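Side-chain contacts in putative N-acetylmuramoyl-L-alanine amidase,autolysin cwp6 (Peptoclostridium difficile, PDB 5J72), which probably hydrolyses the bond between N-acetylmuramic acid and L-alanine in peptidoglycan, as a zinc-dependent amidase that carries cell wall-binding CWB2 repeats: residues A[562-565]-A[566-570]; A[501-504]-A[505-509]. All blocks are in the same frame, centred on the assembly; numbering follows the deposited sequence.

Interaction 1: residues A[562-565]-A[566-570]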
ATOM      1  N   ILE A 562       4.913  23.682  22.377  1.00 25.54           N
ATOM      2  CA  ILE A 562       5.116  22.193  22.337  1.00 24.22           C
ATOM      3  C   ILE A 562       5.108  21.611  23.697  1.00 21.17           C
ATOM      4  O   ILE A 562       4.515  20.549  23.944  1.00 23.93           O
ATOM      5  CB  ILE A 562       6.473  21.899  21.584  1.00 24.61           C
ATOM      6  CG1 ILE A 562       6.317  22.341  20.109  1.00 22.75           C
ATOM      7  CG2 ILE A 562       6.852  20.404  21.735  1.00 20.83           C
ATOM      8  CD1 ILE A 562       7.640  22.499  19.356  1.00 24.65           C
ATOM      9  N   LEU A 563       5.759  22.270  24.648  1.00 21.83           N
ATOM     10  CA  LEU A 563       5.777  21.733  26.015  1.00 23.93           C
ATOM     11  C   LEU A 563       4.315  21.640  26.552  1.00 24.58           C
ATOM     12  O   LEU A 563       3.911  20.667  27.149  1.00 24.79           O
ATOM     13  CB  LEU A 563       6.629  22.754  26.884  1.00 27.31           C
ATOM     14  CG  LEU A 563       6.671  22.384  28.368  1.00 28.20           C
ATOM     15  CD1 LEU A 563       7.366  21.060  28.606  1.00 29.25           C
ATOM     16  CD2 LEU A 563       7.440  23.471  29.109  1.00 32.75           C
ATOM     17  N   LYS A 564       3.535  22.714  26.324  1.00 27.17           N
ATOM     18  CA  LYS A 564       2.120  22.705  26.751  1.00 26.97           C
ATOM     19  C   LYS A 564       1.407  21.501  26.094  1.00 28.47           C
ATOM     20  O   LYS A 564       0.776  20.704  26.797  1.00 31.58           O
ATOM     21  CB  LYS A 564       1.465  24.018  26.275  1.00 32.82           C
ATOM     22  CG  LYS A 564      -0.009  24.136  26.651  1.00 45.07           C
ATOM     23  CD  LYS A 564      -0.570  25.534  26.320  1.00 55.76           C
ATOM     24  CE  LYS A 564      -1.727  25.938  27.293  1.00 61.77           C
ATOM     25  NZ  LYS A 564      -2.774  26.794  26.626  1.00 54.92           N
ATOM     26  N   ARG A 565       1.543  21.340  24.737  1.00 25.51           N
ATOM     27  CA  ARG A 565       0.793  20.210  24.102  1.00 24.39           C
ATOM     28  C   ARG A 565       1.234  18.851  24.603  1.00 23.50           C
ATOM     29  O   ARG A 565       0.402  17.975  24.798  1.00 26.02           O
ATOM     30  CB  ARG A 565       0.903  20.306  22.593  1.00 23.83           C
ATOM     31  CG  ARG A 565       0.245  21.595  22.043  1.00 23.45           C
ATOM     32  CD  ARG A 565      -1.248  21.720  22.473  1.00 26.61           C
ATOM     33  NE  ARG A 565      -1.852  22.716  21.597  1.00 33.79           N
ATOM     34  CZ  ARG A 565      -3.160  22.906  21.482  1.00 28.82           C
ATOM     35  NH1 ARG A 565      -3.626  23.807  20.633  1.00 28.98           N
ATOM     36  NH2 ARG A 565      -4.005  22.210  22.227  1.00 24.59           N
ATOM     37  N   ILE A 566       2.546  18.653  24.844  1.00 26.65           N
ATOM     38  CA  ILE A 566       2.969  17.351  25.317  1.00 21.29           C
ATOM     39  C   ILE A 566       2.331  17.054  26.659  1.00 27.20           C
ATOM     40  O   ILE A 566       1.797  15.958  26.906  1.00 27.34           O
ATOM     41  CB  ILE A 566       4.517  17.317  25.450  1.00 25.45           C
ATOM     42  CG1 ILE A 566       5.141  17.360  24.033  1.00 24.61           C
ATOM     43  CG2 ILE A 566       4.955  16.031  26.237  1.00 22.07           C
ATOM     44  CD1 ILE A 566       6.685  17.400  24.112  1.00 26.11           C
ATOM     45  N   LEU A 567       2.400  18.062  27.557  1.00 30.38           N
ATOM     46  CA  LEU A 567       1.865  17.890  28.897  1.00 33.51           C
ATOM     47  C   LEU A 567       0.338  17.693  28.868  1.00 35.94           C
ATOM     48  O   LEU A 567      -0.179  17.110  29.805  1.00 38.70           O
ATOM     49  CB  LEU A 567       2.300  19.080  29.749  1.00 33.79           C
ATOM     50  CG  LEU A 567       3.839  19.042  30.068  1.00 34.18           C
ATOM     51  CD1 LEU A 567       4.332  20.368  30.659  1.00 31.78           C
ATOM     52  CD2 LEU A 567       4.098  17.904  31.054  1.00 36.34           C
ATOM     53  N   GLU A 568      -0.374  18.142  27.805  1.00 35.92           N
ATOM     54  CA  GLU A 568      -1.831  17.909  27.724  1.00 37.83           C
ATOM     55  C   GLU A 568      -2.136  16.404  27.638  1.00 40.69           C
ATOM     56  O   GLU A 568      -3.242  16.019  28.002  1.00 40.41           O
ATOM     57  CB  GLU A 568      -2.452  18.677  26.491  1.00 38.47           C
ATOM     58  CG  GLU A 568      -2.448  20.182  26.753  1.00 45.45           C
ATOM     59  CD  GLU A 568      -3.099  21.036  25.645  1.00 51.88           C
ATOM     60  OE1 GLU A 568      -3.482  20.492  24.584  1.00 41.40           O
ATOM     61  OE2 GLU A 568      -3.223  22.292  25.867  1.00 49.11           O
ATOM     62  N   LYS A 569      -1.181  15.523  27.193  1.00 38.72           N
ATOM     63  CA  LYS A 569      -1.469  14.071  27.060  1.00 34.89           C
ATOM     64  C   LYS A 569      -0.566  13.218  27.865  1.00 32.90           C
ATOM     65  O   LYS A 569      -0.761  12.019  27.921  1.00 33.93           O
ATOM     66  CB  LYS A 569      -1.288  13.554  25.610  1.00 36.22           C
ATOM     67  CG  LYS A 569      -2.117  14.276  24.601  1.00 44.34           C
ATOM     68  CD  LYS A 569      -3.544  13.807  24.616  1.00 54.96           C
ATOM     69  CE  LYS A 569      -4.397  15.032  24.440  1.00 61.98           C
ATOM     70  NZ  LYS A 569      -5.779  14.695  24.035  1.00 68.28           N
ATOM     71  N   PHE A 570       0.440  13.806  28.459  1.00 34.85           N
ATOM     72  CA  PHE A 570       1.408  13.038  29.207  1.00 35.20           C
ATOM     73  C   PHE A 570       1.627  13.641  30.597  1.00 38.21           C
ATOM     74  O   PHE A 570       2.097  14.783  30.665  1.00 39.20           O
ATOM     75  CB  PHE A 570       2.770  13.054  28.426  1.00 36.61           C
ATOM     76  CG  PHE A 570       2.698  12.245  27.151  1.00 35.09           C
ATOM     77  CD1 PHE A 570       2.844  10.869  27.175  1.00 33.54           C
ATOM     78  CD2 PHE A 570       2.439  12.851  25.944  1.00 32.43           C
ATOM     79  CE1 PHE A 570       2.723  10.120  26.007  1.00 32.05           C
ATOM     80  CE2 PHE A 570       2.320  12.091  24.770  1.00 28.33           C
ATOM     81  CZ  PHE A 570       2.465  10.733  24.825  1.00 27.73           C
TER
HETATM   82  O   HOH W   1      -4.148  25.067  25.029  1.00 37.07           O

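Interaction 2: residues A[501-504]-A[505-509]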
ATOM      1  N   MET A 501      11.823  16.084   6.367  1.00 21.42           N
ATOM      2  CA  MET A 501      12.468  15.407   7.490  1.00 20.45           C
ATOM      3  C   MET A 501      13.970  15.333   7.213  1.00 22.48           C
ATOM      4  O   MET A 501      14.351  15.056   6.085  1.00 22.89           O
ATOM      5  CB  MET A 501      11.943  13.958   7.623  1.00 20.34           C
ATOM      6  CG  MET A 501      10.416  13.879   7.950  1.00 19.92           C
ATOM      7  SD  MET A 501       9.900  12.234   8.384  1.00 25.78           S
ATOM      8  CE  MET A 501      10.731  12.055  10.016  1.00 21.86           C
ATOM      9  N   THR A 502      14.828  15.541   8.192  1.00 22.73           N
ATOM     10  CA  THR A 502      16.266  15.435   7.897  1.00 22.37           C
ATOM     11  C   THR A 502      16.593  13.976   7.502  1.00 19.84           C
ATOM     12  O   THR A 502      17.436  13.751   6.653  1.00 22.30           O
ATOM     13  CB  THR A 502      17.116  15.879   9.118  1.00 19.69           C
ATOM     14  OG1 THR A 502      16.697  15.133  10.249  1.00 18.10           O
ATOM     15  CG2 THR A 502      16.985  17.371   9.421  1.00 20.83           C
ATOM     16  N   ARG A 503      15.920  13.007   8.114  1.00 21.96           N
ATOM     17  CA  ARG A 503      16.040  11.605   7.746  1.00 23.22           C
ATOM     18  C   ARG A 503      14.680  10.948   7.997  1.00 25.43           C
ATOM     19  O   ARG A 503      13.954  11.353   8.941  1.00 24.65           O
ATOM     20  CB  ARG A 503      17.138  10.885   8.561  1.00 23.21           C
ATOM     21  CG  ARG A 503      16.820  10.766  10.069  1.00 25.30           C
ATOM     22  CD  ARG A 503      17.912   9.935  10.825  1.00 23.00           C
ATOM     23  NE  ARG A 503      17.653   9.883  12.282  1.00 22.40           N
ATOM     24  CZ  ARG A 503      17.158   8.814  12.885  1.00 19.62           C
ATOM     25  NH1 ARG A 503      16.842   7.725  12.210  1.00 22.94           N
ATOM     26  NH2 ARG A 503      16.995   8.832  14.214  1.00 20.41           N
ATOM     27  N   ASP A 504      14.312   9.966   7.179  1.00 24.61           N
ATOM     28  CA  ASP A 504      13.025   9.304   7.415  1.00 25.84           C
ATOM     29  C   ASP A 504      13.281   7.832   7.605  1.00 28.50           C
ATOM     30  O   ASP A 504      12.346   7.028   7.629  1.00 29.57           O
ATOM     31  CB  ASP A 504      12.058   9.524   6.256  1.00 31.48           C
ATOM     32  CG  ASP A 504      12.714   9.345   4.902  1.00 39.90           C
ATOM     33  OD1 ASP A 504      13.391   8.309   4.697  1.00 40.45           O
ATOM     34  OD2 ASP A 504      12.548  10.232   4.051  1.00 44.74           O
ATOM     35  N   THR A 505      14.534   7.467   7.748  1.00 28.20           N
ATOM     36  CA  THR A 505      14.896   6.099   8.005  1.00 28.83           C
ATOM     37  C   THR A 505      16.134   6.050   8.886  1.00 28.09           C
ATOM     38  O   THR A 505      16.737   7.088   9.190  1.00 26.14           O
ATOM     39  CB  THR A 505      15.191   5.382   6.649  1.00 35.38           C
ATOM     40  OG1 THR A 505      15.118   3.973   6.881  1.00 38.58           O
ATOM     41  CG2 THR A 505      16.525   5.763   6.112  1.00 35.78           C
ATOM     42  N   ASP A 506      16.547   4.854   9.290  1.00 27.20           N
ATOM     43  CA  ASP A 506      17.733   4.745  10.107  1.00 31.49           C
ATOM     44  C   ASP A 506      18.927   5.032   9.234  1.00 37.13           C
ATOM     45  O   ASP A 506      19.158   4.299   8.284  1.00 38.44           O
ATOM     46  CB  ASP A 506      17.844   3.356  10.734  1.00 32.13           C
ATOM     47  CG  ASP A 506      18.998   3.224  11.725  1.00 39.61           C
ATOM     48  OD1 ASP A 506      19.400   4.237  12.315  1.00 34.98           O
ATOM     49  OD2 ASP A 506      19.484   2.104  11.914  1.00 44.88           O
ATOM     50  N   LYS A 507      19.643   6.132   9.483  1.00 33.47           N
ATOM     51  CA  LYS A 507      20.865   6.416   8.750  1.00 33.51           C
ATOM     52  C   LYS A 507      21.747   7.359   9.534  1.00 31.24           C
ATOM     53  O   LYS A 507      21.261   8.078  10.383  1.00 26.06           O
ATOM     54  CB  LYS A 507      20.610   7.006   7.385  1.00 36.38           C
ATOM     55  CG  LYS A 507      20.017   8.358   7.392  1.00 39.58           C
ATOM     56  CD  LYS A 507      20.321   9.025   6.059  1.00 49.45           C
ATOM     57  CE  LYS A 507      20.282  10.525   6.205  1.00 59.14           C
ATOM     58  NZ  LYS A 507      20.569  11.219   4.930  1.00 58.60           N
ATOM     59  N   THR A 508      23.052   7.323   9.266  1.00 29.46           N
ATOM     60  CA  THR A 508      24.019   8.205   9.928  1.00 27.20           C
ATOM     61  C   THR A 508      23.883   9.616   9.348  1.00 26.33           C
ATOM     62  O   THR A 508      23.886   9.788   8.131  1.00 24.69           O
ATOM     63  CB  THR A 508      25.461   7.613   9.716  1.00 29.69           C
ATOM     64  OG1 THR A 508      25.481   6.338  10.383  1.00 28.25           O
ATOM     65  CG2 THR A 508      26.570   8.527  10.369  1.00 29.49           C
ATOM     66  N   MET A 509      23.763  10.631  10.191  1.00 22.91           N
ATOM     67  CA  MET A 509      23.644  11.953   9.626  1.00 21.37           C
ATOM     68  C   MET A 509      24.237  12.975  10.628  1.00 21.70           C
ATOM     69  O   MET A 509      23.785  13.005  11.780  1.00 21.88           O
ATOM     70  CB  MET A 509      22.173  12.325   9.325  1.00 23.28           C
ATOM     71  CG  MET A 509      22.110  13.595   8.522  1.00 22.14           C
ATOM     72  SD  MET A 509      20.349  13.821   8.042  1.00 26.57           S
ATOM     73  CE  MET A 509      20.444  15.205   6.951  1.00 24.31           C
TER
HETATM   74  O   HOH W   2      16.714   5.312  13.507  1.00 31.12           O

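Interaction 1: residues A[562-565]-A[566-570]
Backbone N-H groups of Ile566 and Leu567 reach back one turn to the carbonyl oxygens of Ile562 and Leu563, giving the i to i+4 hydrogen bonds of an alpha-helix; Ile566 N lies 2.9 Å from Ile562 O. One residue on, the N-H of Glu568 is divided between Lys564 O and, more weakly, Arg565 O. On the inner side of the helix, CG2 of Ile562 meets CD1 of Ile566 at 3.8 Å, the two branched chains crossing at a slant. Next to them Leu563 and Leu567 run side by side in the same direction, their CD1 methyls 3.7 Å apart. Aliphatic Ile562, Leu563 and Ile566 suit the buried face turned to the sheet: Ile562 and Ile566 rest on Val602, while Leu563 packs on Val541 and Ile577. Leu567, partly exposed, lies at the margin of this face beside Asn574.

The polar side is built differently. Arg565 bends at chi2 (-56°), which brings its CD and guanidinium alongside Glu568. Its NH2 donates to Glu568 OE1 at 3.0 Å, the oxygen lying in the guanidinium plane and accepting through its syn lone pair. The carboxylate plane nevertheless stands 82° from the guanidinium plane, which goes with a single-point salt bridge rather than a two-pronged one. NE of the same arginine forms a salt bridge with Asp635 OD2 of helix 619-637. The other carboxylate oxygen, Glu568 OE2, turns to Lys564: a water accepts from Lys564 NZ at 2.7 Å and donates to Glu568 OE2.

The chemistry implies an amphipathic helix: methyl groups pack one face against the sheet, while Glu568 gathers a direct and a water-borne cationic partner, whose charges would be expected to favour its ionised form, and Arg565, shared between two acids, ties the helix to its neighbour.

Interaction 2: residues A[501-504]-A[505-509]
Arg503 reaches across the bend of its own loop to Thr505, NH1 donating to Thr505 O at 3.1 Å. The oxygen lies in the guanidinium plane, yet the donor stands above the carbonyl plane of Thr505, 53° out of it. CG of Arg503 sits between backbone N and carbonyl carbon (chi1 66°), and the chain then runs straight to NE, laying its methylenes over Thr505 O. The end is held firmly: NE donates to Pro458 O, and NH2 to Gly459 O and Lys478 O. Met509, long and unbranched, closes the packed side, its SD 3.2 Å from Thr502 O.

The other side is looser. A water accepts from Arg503 NH1 at 2.7 Å and donates to Asp506 OD1, bridging charges that do not meet directly; Asp506 is exposed, though Gly462 N and Lys478 NZ also hold its carboxylate. The aliphatic chain of Lys507 passes Arg503 CB loosely, its CE 3.9 Å away.

Here an arginine organises the loop after strand 498-501 of the Amidase_3 domain; its NH2 bonds reach carbonyls adjacent in sequence to the zinc ligands His460 and Glu477, consistent with a place just behind the zinc site.

In the fold
Both interactions belong to the amidase domain, with centres about 25 Å apart, and neither touches the other. Interaction 1 lies within helix 554-569, which covers the half of the mixed sheet containing strands 541-544 and 574-578; interaction 2 shapes the irregular loop leaving strand 498-501, the outermost strand at the opposite end. Each is only partly buried, but the division differs. In 562-570 the buried part is aliphatic and the charges stay at the surface, whereas in 501-509 the buried arginine takes its bonds chiefly from backbone carbonyls. Regular helix bonds set the spacing in the first; a side chain substitutes for them in the second. Arg503 comes about 5 Å from the side chain of His460, Ile566 about 11 Å from that of His530.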